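Local coordinates for protein arylmalonate decarboxylase (Bordetella bronchiseptica, PDB 3DTV) that catalyses the decarboxylation of 2-aryl-2-methylmalonates to 2-arylpropionates, releasing carbon dioxide, at residues A[182-187]-A[204-209]. Sequence-based numbering, arbitrary orientation.
Sequences DGILLS and LGVPVV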
# COMPACT_ATOMS: atom_id res chain seq x y z
N ASP A 182 10.55 -12.19 9.12
CA ASP A 182 9.21 -12.77 9.27
C ASP A 182 8.43 -12.70 7.96
O ASP A 182 7.52 -13.49 7.74
CB ASP A 182 8.40 -12.01 10.32
CG ASP A 182 9.04 -12.04 11.70
OD1 ASP A 182 9.74 -13.02 12.00
OD2 ASP A 182 8.83 -11.08 12.48
N GLY A 183 8.77 -11.74 7.10
CA GLY A 183 8.04 -11.55 5.85
C GLY A 183 8.72 -10.52 4.95
O GLY A 183 9.82 -10.04 5.28
N ILE A 184 8.05 -10.17 3.85
CA ILE A 184 8.65 -9.35 2.83
C ILE A 184 7.72 -8.21 2.47
O ILE A 184 6.53 -8.41 2.21
CB ILE A 184 9.00 -10.15 1.55
CG1 ILE A 184 9.80 -11.39 1.89
CG2 ILE A 184 9.73 -9.28 0.57
CD1 ILE A 184 10.23 -12.22 0.67
N LEU A 185 8.24 -7.00 2.45
CA LEU A 185 7.47 -5.89 1.92
C LEU A 185 7.88 -5.64 0.45
O LEU A 185 9.05 -5.27 0.17
CB LEU A 185 7.62 -4.65 2.80
CG LEU A 185 7.16 -3.36 2.19
CD1 LEU A 185 5.67 -3.43 1.90
CD2 LEU A 185 7.48 -2.19 3.15
N LEU A 186 6.95 -5.90 -0.47
CA LEU A 186 7.17 -5.62 -1.90
C LEU A 186 6.54 -4.27 -2.24
O LEU A 186 5.30 -4.15 -2.36
CB LEU A 186 6.58 -6.74 -2.76
CG LEU A 186 6.67 -6.59 -4.31
CD1 LEU A 186 8.11 -6.34 -4.78
CD2 LEU A 186 6.06 -7.84 -5.02
N SER A 187 7.36 -3.26 -2.40
CA SER A 187 6.81 -1.91 -2.36
C SER A 187 6.91 -1.31 -3.75
O SER A 187 8.01 -0.94 -4.18
CB SER A 187 7.52 -1.01 -1.34
OG SER A 187 6.72 0.14 -1.04
N LEU A 204 8.84 -19.62 -0.64
CA LEU A 204 9.60 -19.27 0.56
C LEU A 204 8.83 -19.57 1.85
O LEU A 204 9.44 -19.67 2.93
CB LEU A 204 10.01 -17.79 0.54
CG LEU A 204 11.00 -17.27 -0.51
CD1 LEU A 204 10.53 -17.57 -1.94
CD2 LEU A 204 11.26 -15.74 -0.34
N GLY A 205 7.50 -19.70 1.76
CA GLY A 205 6.70 -19.99 2.93
C GLY A 205 6.58 -18.83 3.88
O GLY A 205 6.22 -18.98 5.06
N VAL A 206 6.84 -17.64 3.38
CA VAL A 206 6.75 -16.47 4.21
C VAL A 206 5.80 -15.51 3.51
O VAL A 206 5.72 -15.56 2.27
CB VAL A 206 8.17 -15.88 4.44
CG1 VAL A 206 8.55 -14.90 3.37
CG2 VAL A 206 8.25 -15.24 5.79
N PRO A 207 5.06 -14.66 4.29
CA PRO A 207 4.11 -13.77 3.64
C PRO A 207 4.74 -12.52 3.01
O PRO A 207 5.71 -11.95 3.53
CB PRO A 207 3.19 -13.35 4.81
CG PRO A 207 4.09 -13.27 5.95
CD PRO A 207 5.01 -14.49 5.76
N VAL A 208 4.14 -12.09 1.90
CA VAL A 208 4.55 -10.89 1.21
C VAL A 208 3.40 -9.89 1.24
O VAL A 208 2.27 -10.20 0.77
CB VAL A 208 4.93 -11.15 -0.26
CG1 VAL A 208 5.25 -9.81 -0.98
CG2 VAL A 208 6.11 -12.15 -0.35
N VAL A 209 3.67 -8.72 1.82
CA VAL A 209 2.73 -7.60 1.78
C VAL A 209 3.21 -6.69 0.68
O VAL A 209 4.36 -6.24 0.66
CB VAL A 209 2.61 -6.83 3.13
CG1 VAL A 209 2.25 -7.74 4.27
CG2 VAL A 209 3.88 -6.12 3.46
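Ile184 pairs with Val208, and Leu185 with Val209, in two neighbouring parallel strands. They close a beta-alpha-beta crossover in which helix 196-204 links strand 183-187 to strand 208-210, an edge strand of its four-stranded parallel sheet. Three backbone hydrogen bonds join them. Ile184 N donates to Pro207 O at 3.0 Å, and Ile184 O accepts from Val209 N at 2.9 Å. Leu186 N then reaches Val209 O at 2.8 Å, lying 23° out of that carbonyl's plane. Val208 N points away from this ladder and donates a hydrogen bond to Glu201 OE2 in the crossover helix. Just past that helix, Gly205 leaves helical geometry with a positive phi of 72°, and the chain then runs on to the strand.

Ile184 and Val208 lie on the same face of the sheet, where Ile184 also touches Phe175 of helix 164-176. With CG1 beside its own backbone N (chi1 -51°) and the chain extended beyond, Ile184 carries CD1 to 3.8 Å from Leu204 CD2, and the two side chains cross at about a right angle. Val206 CG1 meets Ile184 CG1 at 4.0 Å. Val208 splits its methyls: CG2 faces Ile184 CB, while CG1 touches Leu186 CB. Leu185 and Val209 lie on the other face, where Leu185 CD1 packs 3.6 Å from Val209 CG2.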